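PDB 1JMX: amine Dehydrogenase, which probably oxidises primary amines as one subunit of a quinohaemoprotein enzyme, with electrons passing on by way of heme c. Local coordinates for residues 233-238 with 244-249; 255-260 with 278-283; 23-28 with 33-38. One frame throughout, in Å; residues are numbered along the deposited sequence.

Interaction 1 (233-238 with 244-249)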
# COMPACT_ATOMS: atom_id res chain seq x y z
N TYR B 233 -2.66 -10.12 24.78
CA TYR B 233 -3.20 -11.10 23.87
C TYR B 233 -4.19 -11.93 24.67
O TYR B 233 -3.96 -12.23 25.85
CB TYR B 233 -2.12 -12.01 23.29
CG TYR B 233 -1.90 -11.81 21.80
CD1 TYR B 233 -0.74 -11.21 21.33
CD2 TYR B 233 -2.88 -12.19 20.87
CE1 TYR B 233 -0.56 -10.98 19.98
CE2 TYR B 233 -2.70 -11.95 19.51
CZ TYR B 233 -1.54 -11.35 19.07
OH TYR B 233 -1.34 -11.07 17.74
N GLY B 234 -5.31 -12.25 24.05
CA GLY B 234 -6.32 -13.03 24.72
C GLY B 234 -6.72 -14.23 23.89
O GLY B 234 -6.34 -14.37 22.72
N TYR B 235 -7.52 -15.08 24.51
CA TYR B 235 -8.02 -16.28 23.90
C TYR B 235 -9.51 -16.33 24.20
O TYR B 235 -9.94 -16.14 25.34
CB TYR B 235 -7.34 -17.50 24.51
CG TYR B 235 -7.71 -18.82 23.89
CD1 TYR B 235 -7.14 -19.22 22.69
CD2 TYR B 235 -8.55 -19.71 24.55
CE1 TYR B 235 -7.38 -20.48 22.16
CE2 TYR B 235 -8.80 -20.98 24.03
CZ TYR B 235 -8.21 -21.36 22.84
OH TYR B 235 -8.38 -22.63 22.34
N LEU B 236 -10.28 -16.55 23.15
CA LEU B 236 -11.73 -16.64 23.25
C LEU B 236 -12.06 -18.05 22.81
O LEU B 236 -11.33 -18.65 22.02
CB LEU B 236 -12.34 -15.58 22.34
CG LEU B 236 -13.68 -15.67 21.60
CD1 LEU B 236 -13.99 -14.28 21.04
CD2 LEU B 236 -13.64 -16.70 20.48
N SER B 237 -13.14 -18.62 23.33
CA SER B 237 -13.53 -19.96 22.93
C SER B 237 -15.00 -20.25 23.16
O SER B 237 -15.62 -19.73 24.10
CB SER B 237 -12.66 -21.02 23.62
OG SER B 237 -12.95 -21.10 25.01
N VAL B 238 -15.57 -21.03 22.26
CA VAL B 238 -16.96 -21.44 22.35
C VAL B 238 -16.94 -22.96 22.31
O VAL B 238 -16.50 -23.55 21.33
CB VAL B 238 -17.81 -20.92 21.16
CG1 VAL B 238 -19.28 -21.29 21.37
CG2 VAL B 238 -17.66 -19.41 21.01
N LYS B 244 -20.79 -23.33 26.07
CA LYS B 244 -20.09 -22.53 27.07
C LYS B 244 -19.03 -21.64 26.42
O LYS B 244 -18.22 -22.11 25.62
CB LYS B 244 -19.40 -23.45 28.08
CG LYS B 244 -20.33 -24.07 29.10
CD LYS B 244 -19.83 -25.46 29.56
CE LYS B 244 -18.30 -25.53 29.79
NZ LYS B 244 -17.53 -26.07 28.62
N THR B 245 -19.04 -20.36 26.76
CA THR B 245 -18.07 -19.42 26.21
C THR B 245 -16.98 -19.05 27.23
O THR B 245 -17.22 -19.08 28.44
CB THR B 245 -18.77 -18.14 25.70
OG1 THR B 245 -19.52 -17.55 26.77
CG2 THR B 245 -19.69 -18.47 24.54
N HIS B 246 -15.79 -18.71 26.74
CA HIS B 246 -14.67 -18.35 27.60
C HIS B 246 -13.67 -17.39 26.94
O HIS B 246 -13.36 -17.50 25.76
CB HIS B 246 -13.96 -19.64 28.07
CG HIS B 246 -12.50 -19.47 28.40
ND1 HIS B 246 -12.04 -19.29 29.69
CD2 HIS B 246 -11.40 -19.52 27.61
CE1 HIS B 246 -10.72 -19.26 29.68
NE2 HIS B 246 -10.30 -19.39 28.43
N THR B 247 -13.20 -16.43 27.73
CA THR B 247 -12.22 -15.46 27.26
C THR B 247 -11.20 -15.26 28.38
O THR B 247 -11.53 -15.41 29.56
CB THR B 247 -12.84 -14.08 26.98
OG1 THR B 247 -13.28 -13.50 28.21
CG2 THR B 247 -14.00 -14.19 26.01
N GLN B 248 -9.97 -14.94 28.01
CA GLN B 248 -8.93 -14.70 29.00
C GLN B 248 -7.61 -14.29 28.37
O GLN B 248 -7.14 -14.93 27.42
CB GLN B 248 -8.73 -15.93 29.89
CG GLN B 248 -7.67 -16.91 29.45
CD GLN B 248 -6.83 -17.37 30.63
OE1 GLN B 248 -7.25 -18.22 31.41
NE2 GLN B 248 -5.65 -16.76 30.79
N GLU B 249 -7.01 -13.22 28.89
CA GLU B 249 -5.72 -12.74 28.40
C GLU B 249 -4.63 -13.66 28.95
O GLU B 249 -4.69 -14.06 30.12
CB GLU B 249 -5.48 -11.30 28.83
CG GLU B 249 -6.46 -10.30 28.23
CD GLU B 249 -7.86 -10.42 28.80
OE1 GLU B 249 -7.98 -10.60 30.03
OE2 GLU B 249 -8.83 -10.33 28.03
O HOH W 1 -15.25 -22.65 26.39

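Interaction 2 (255-260 with 278-283)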
# COMPACT_ATOMS: atom_id res chain seq x y z
N GLU B 255 4.96 -9.41 20.57
CA GLU B 255 5.01 -9.79 19.16
C GLU B 255 3.61 -10.24 18.74
O GLU B 255 2.74 -10.50 19.58
CB GLU B 255 6.01 -10.92 18.93
CG GLU B 255 5.71 -12.20 19.71
CD GLU B 255 6.66 -13.35 19.39
OE1 GLU B 255 6.71 -14.31 20.19
OE2 GLU B 255 7.35 -13.31 18.35
N LEU B 256 3.40 -10.36 17.43
CA LEU B 256 2.10 -10.78 16.91
C LEU B 256 2.05 -12.27 16.58
O LEU B 256 3.06 -12.88 16.24
CB LEU B 256 1.74 -9.98 15.66
CG LEU B 256 1.63 -8.46 15.75
CD1 LEU B 256 1.28 -7.92 14.37
CD2 LEU B 256 0.57 -8.05 16.78
N TYR B 257 0.84 -12.83 16.72
CA TYR B 257 0.54 -14.23 16.41
C TYR B 257 -0.73 -14.21 15.56
O TYR B 257 -1.64 -13.42 15.82
CB TYR B 257 0.25 -15.05 17.69
CG TYR B 257 1.35 -15.01 18.73
CD1 TYR B 257 1.10 -14.52 20.00
CD2 TYR B 257 2.65 -15.42 18.42
CE1 TYR B 257 2.11 -14.42 20.94
CE2 TYR B 257 3.67 -15.33 19.35
CZ TYR B 257 3.39 -14.82 20.62
OH TYR B 257 4.39 -14.71 21.55
N PHE B 258 -0.78 -15.03 14.51
CA PHE B 258 -1.97 -15.09 13.65
C PHE B 258 -2.96 -16.13 14.17
O PHE B 258 -4.17 -15.89 14.21
CB PHE B 258 -1.57 -15.39 12.21
CG PHE B 258 -1.36 -14.16 11.37
CD1 PHE B 258 -1.36 -12.89 11.95
CD2 PHE B 258 -1.17 -14.27 10.00
CE1 PHE B 258 -1.18 -11.75 11.17
CE2 PHE B 258 -0.99 -13.14 9.20
CZ PHE B 258 -0.99 -11.87 9.79
N THR B 259 -2.44 -17.30 14.55
CA THR B 259 -3.26 -18.37 15.10
C THR B 259 -2.67 -18.87 16.41
O THR B 259 -1.47 -18.70 16.68
CB THR B 259 -3.39 -19.57 14.14
OG1 THR B 259 -2.10 -20.14 13.94
CG2 THR B 259 -3.98 -19.15 12.82
N GLY B 260 -3.52 -19.48 17.22
CA GLY B 260 -3.10 -20.02 18.49
C GLY B 260 -4.04 -21.12 18.91
O GLY B 260 -5.24 -21.00 18.73
N ALA B 278 5.48 -19.39 19.86
CA ALA B 278 5.56 -19.19 21.30
C ALA B 278 4.69 -20.15 22.09
O ALA B 278 3.59 -20.50 21.67
CB ALA B 278 5.24 -17.76 21.66
N LYS B 279 5.18 -20.53 23.26
CA LYS B 279 4.52 -21.46 24.16
C LYS B 279 4.21 -20.69 25.44
O LYS B 279 5.12 -20.18 26.08
CB LYS B 279 5.48 -22.62 24.45
CG LYS B 279 4.90 -23.76 25.23
CD LYS B 279 5.89 -24.92 25.23
CE LYS B 279 5.40 -26.05 26.12
NZ LYS B 279 6.28 -27.25 26.04
N TYR B 280 2.93 -20.56 25.77
CA TYR B 280 2.54 -19.82 26.97
C TYR B 280 1.84 -20.63 28.03
O TYR B 280 1.15 -21.61 27.74
CB TYR B 280 1.61 -18.66 26.60
CG TYR B 280 2.31 -17.52 25.94
CD1 TYR B 280 2.56 -17.54 24.57
CD2 TYR B 280 2.74 -16.43 26.67
CE1 TYR B 280 3.24 -16.51 23.95
CE2 TYR B 280 3.42 -15.39 26.07
CZ TYR B 280 3.67 -15.43 24.71
OH TYR B 280 4.37 -14.42 24.11
N ASP B 281 1.97 -20.16 29.27
CA ASP B 281 1.33 -20.77 30.42
C ASP B 281 0.11 -19.89 30.65
O ASP B 281 0.26 -18.72 30.99
CB ASP B 281 2.27 -20.69 31.62
CG ASP B 281 1.78 -21.49 32.80
OD1 ASP B 281 0.64 -21.25 33.25
OD2 ASP B 281 2.54 -22.35 33.27
N LEU B 282 -1.08 -20.42 30.40
CA LEU B 282 -2.32 -19.65 30.57
C LEU B 282 -2.53 -19.16 32.00
O LEU B 282 -2.88 -18.00 32.22
CB LEU B 282 -3.55 -20.48 30.18
CG LEU B 282 -4.09 -20.59 28.75
CD1 LEU B 282 -4.41 -19.22 28.18
CD2 LEU B 282 -3.11 -21.32 27.90
N LYS B 283 -2.40 -20.07 32.95
CA LYS B 283 -2.59 -19.76 34.37
C LYS B 283 -1.66 -18.62 34.79
O LYS B 283 -2.12 -17.56 35.25
CB LYS B 283 -2.32 -21.03 35.21
CG LYS B 283 -2.56 -20.86 36.72
CD LYS B 283 -2.20 -22.14 37.52
CE LYS B 283 -0.74 -22.15 38.02
NZ LYS B 283 -0.48 -21.21 39.17

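Interaction 3 (23-28 with 33-38)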
# COMPACT_ATOMS: atom_id res chain seq x y z
N LEU B 23 -5.63 -30.39 -2.95
CA LEU B 23 -6.07 -30.70 -1.60
C LEU B 23 -5.24 -31.94 -1.36
O LEU B 23 -5.33 -32.91 -2.11
CB LEU B 23 -7.57 -31.04 -1.55
CG LEU B 23 -8.15 -31.35 -0.16
CD1 LEU B 23 -9.66 -31.15 -0.18
CD2 LEU B 23 -7.83 -32.79 0.27
N HIS B 24 -4.37 -31.88 -0.37
CA HIS B 24 -3.50 -33.00 -0.05
C HIS B 24 -3.91 -33.66 1.24
O HIS B 24 -4.37 -33.00 2.17
CB HIS B 24 -2.06 -32.53 0.08
CG HIS B 24 -1.55 -31.83 -1.14
ND1 HIS B 24 -1.35 -30.47 -1.20
CD2 HIS B 24 -1.22 -32.31 -2.37
CE1 HIS B 24 -0.92 -30.14 -2.40
NE2 HIS B 24 -0.83 -31.24 -3.13
N VAL B 25 -3.76 -34.98 1.28
CA VAL B 25 -4.07 -35.74 2.47
C VAL B 25 -2.71 -36.15 3.04
O VAL B 25 -1.89 -36.75 2.34
CB VAL B 25 -4.91 -37.00 2.16
CG1 VAL B 25 -5.24 -37.73 3.45
CG2 VAL B 25 -6.19 -36.61 1.45
N VAL B 26 -2.47 -35.75 4.28
CA VAL B 26 -1.22 -36.07 4.95
C VAL B 26 -1.46 -37.18 5.95
O VAL B 26 -2.37 -37.11 6.77
CB VAL B 26 -0.63 -34.82 5.67
CG1 VAL B 26 0.55 -35.22 6.56
CG2 VAL B 26 -0.18 -33.78 4.65
N ASP B 27 -0.69 -38.25 5.82
CA ASP B 27 -0.79 -39.34 6.75
C ASP B 27 0.02 -38.88 7.96
O ASP B 27 1.25 -38.77 7.90
CB ASP B 27 -0.20 -40.61 6.14
CG ASP B 27 -0.27 -41.78 7.08
OD1 ASP B 27 0.78 -42.21 7.59
OD2 ASP B 27 -1.39 -42.25 7.33
N VAL B 28 -0.68 -38.55 9.04
CA VAL B 28 -0.04 -38.06 10.26
C VAL B 28 0.96 -39.02 10.91
O VAL B 28 1.92 -38.58 11.52
CB VAL B 28 -1.11 -37.62 11.28
CG1 VAL B 28 -0.48 -37.22 12.61
CG2 VAL B 28 -1.91 -36.46 10.71
N VAL B 33 2.89 -37.39 2.46
CA VAL B 33 1.69 -37.14 1.68
C VAL B 33 1.05 -38.48 1.27
O VAL B 33 1.67 -39.29 0.58
CB VAL B 33 2.00 -36.30 0.42
CG1 VAL B 33 0.73 -36.07 -0.40
CG2 VAL B 33 2.61 -34.97 0.83
N TYR B 34 -0.15 -38.72 1.77
CA TYR B 34 -0.88 -39.95 1.47
C TYR B 34 -1.43 -39.93 0.05
O TYR B 34 -1.25 -40.88 -0.72
CB TYR B 34 -2.01 -40.13 2.48
CG TYR B 34 -2.68 -41.47 2.39
CD1 TYR B 34 -2.09 -42.61 2.94
CD2 TYR B 34 -3.90 -41.61 1.73
CE1 TYR B 34 -2.71 -43.86 2.85
CE2 TYR B 34 -4.53 -42.86 1.63
CZ TYR B 34 -3.93 -43.97 2.19
OH TYR B 34 -4.54 -45.19 2.09
N LYS B 35 -2.08 -38.82 -0.31
CA LYS B 35 -2.65 -38.63 -1.64
C LYS B 35 -2.93 -37.16 -1.91
O LYS B 35 -2.95 -36.33 -1.00
CB LYS B 35 -3.93 -39.47 -1.82
CG LYS B 35 -5.12 -39.01 -0.98
CD LYS B 35 -6.30 -39.96 -1.07
CE LYS B 35 -6.86 -40.03 -2.47
NZ LYS B 35 -7.94 -41.03 -2.56
N SER B 36 -3.15 -36.84 -3.18
CA SER B 36 -3.43 -35.47 -3.60
C SER B 36 -4.64 -35.47 -4.52
O SER B 36 -4.81 -36.38 -5.33
CB SER B 36 -2.23 -34.88 -4.35
OG SER B 36 -1.06 -34.94 -3.55
N CYS B 37 -5.49 -34.46 -4.37
CA CYS B 37 -6.68 -34.33 -5.19
C CYS B 37 -6.62 -32.98 -5.88
O CYS B 37 -6.30 -31.98 -5.24
CB CYS B 37 -7.96 -34.36 -4.33
SG CYS B 37 -8.40 -35.89 -3.43
N VAL B 38 -6.87 -32.96 -7.17
CA VAL B 38 -6.91 -31.69 -7.88
C VAL B 38 -8.34 -31.17 -7.71
O VAL B 38 -9.31 -31.93 -7.83
CB VAL B 38 -6.56 -31.85 -9.37
CG1 VAL B 38 -6.65 -30.51 -10.08
CG2 VAL B 38 -5.17 -32.41 -9.52

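Interaction 1 (233-238 with 244-249)
Residues 233-238 and 244-249 run antiparallel, their strand axes 170° apart, and two hydrogen-bonded pairs, Tyr235 with Gln248 and Ser237 with His246, zip them together. Each pair exchanges two backbone bonds, the shortest of the four running from Ser237 N to His246 O at 2.7 Å. Between these rungs CA-H groups lean on the same carbonyls, as where Thr247 CA comes within 3.1 Å of Tyr235 O.

On the face that carries Tyr235, Ser237, His246 and Gln248, the imidazole is the meeting point. The Tyr235 and His246 side chains cross at about a right angle and touch rim to rim, CD2 to CD2 at 4.2 Å. Ser237 OG, wedged between its own N and carbonyl carbon (chi1 70°), comes to the histidine edge, 3.4 Å from His246 CD2. A water then bridges this hydroxyl to the chain opposite: it is 3.1 Å from Ser237 OG and donates to Lys244 O. On the other face the contacts are thinner. Val238 and Thr245 lie side by side with their CG2 methyls 4.2 Å apart, and Glu249 CB rests 3.5 Å from Tyr233 O. Glu249 OE2 has its partners outside the hairpin, a salt bridge to Arg189 and a hydrogen bond to Tyr214.

The arrangement is an antiparallel two-strand hairpin forming the outer part of one propeller sheet. Strand 245-250 is the outer strand of the three, and the third member, 209-218, flanks 230-239; Tyr235 reaches Glu209 there. Leu182 of strand 178-182 packs against Leu236, Thr245 and Thr247.

Interaction 2 (255-260 with 278-283)
Ala278, the first residue of its segment, pushes its methyl against the phenol end of Tyr257. Ala278 CB is 3.6 Å from Tyr257 CZ and only 3.2 Å from Tyr257 OH, approaching the ring obliquely. The same methyl lies near the acid that the phenol is bound to, with Glu255 OE1 at 4.0 Å. Lys279 comes next and points away, as alternation along a strand requires.

Tyr280 returns to the contact and brings a second phenol hydroxyl. Its CG is anti to its carbonyl carbon (chi1 -73°), and Tyr257 adopts the same first torsion, but the two side chains come from opposite directions and meet at their hydroxyl ends. Tyr257 OH and Tyr280 OH stand 2.6 Å apart, each near the plane of the other's ring, at its edge. The ring planes are inclined at 72° with centroids 5.9 Å apart, an oblique pairing in which carbon contact is confined to the phenol ends, such as Tyr257 CZ to Tyr280 CE1 at 3.7 Å. In the fold, the contact links the place where the chain turns a corner and enters outer strand 257-262 to inner strand 276-281 of the same four-stranded antiparallel sheet.

Tyr257 OH donates to Glu255 OE1 at 2.7 Å, meeting the carboxylate on its anti side and 26° out of its plane. That carboxylate is also paired with Arg276. The result is a polar chain from arginine through carboxylate to the buried Tyr257 hydroxyl, with the Tyr280 hydroxyl close by. The arginine probably helps keep Glu255 charged, and the charge in turn is likely to polarise the Tyr257 hydroxyl.

Interaction 3 (23-28 with 33-38)
Val25 holds CG1 anti to its backbone N (chi1 -178°), which sets CG2 beside that nitrogen, while Lys35 tucks CG between its own N and carbonyl carbon (chi1 68°); the two side chains therefore lie alongside, with Val25 CG2 3.6 Å from Lys35 CG. Val25 CG1 serves the other neighbour, touching Tyr34 CB at 4.1 Å. Beyond these apolar stems the polar ends leave the contact: Lys35 NZ binds the carbonyls of Pro5 and Leu72, and Tyr34 OH that of Ala6.

One valine facing two residues is a backbone matter. Val25 O takes Tyr34 N at 2.7 Å and, weakly, Lys35 N at 3.4 Å, whereas Val25 N gives a nearly straight 2.8 Å bond to Lys35 O. Further along, Leu23 and Cys37 exchange a regular pair of bonds, the shorter from Cys37 N to Leu23 O at 2.7 Å, and their CB atoms sit 4.3 Å apart.

On the reverse face the His24 ring lies beside Ser36, its CD2 edge to the serine side chain; the modelled closeness there is doubtful in detail. The His24 side chain also touches Asn18 and Pro335. Putting an alanine at His24 removes the ring, which would probably leave Asn18 and Pro335 without the side chain that covers them.

This is a classic beta bulge in a hairpin, with Tyr34 and Lys35 both opposite Val25. The hairpin forms the outer part of a sheet completed by the C-terminal strand 345-348, the ring closure familiar from beta-propellers. Cys37, disulfide-bonded to Cys75, ties the outer strand to the loop ahead of strand 76-82 of the next sheet, on which Leu23 also packs.

Interactions 1 and 2 belong to successive sheets of the propeller and meet directly, their centres 13 Å apart. Tyr233 OH lies 3.0 Å from Tyr257 N, a probable hydrogen bond, and the two tyrosine rings touch as well, so Tyr257, which carries interaction 2, is contacted by a residue of the first segment of interaction 1 too. Interaction 3 sits across the chain's centre from interaction 1, at 33 Å between centres, and its nearest atoms are about 17 Å from interaction 2. The heme c pocket, Leu116 to Tyr120, is on the 105-122 part of the chain and includes no residue of the three contacts, which instead build sheets around the ring.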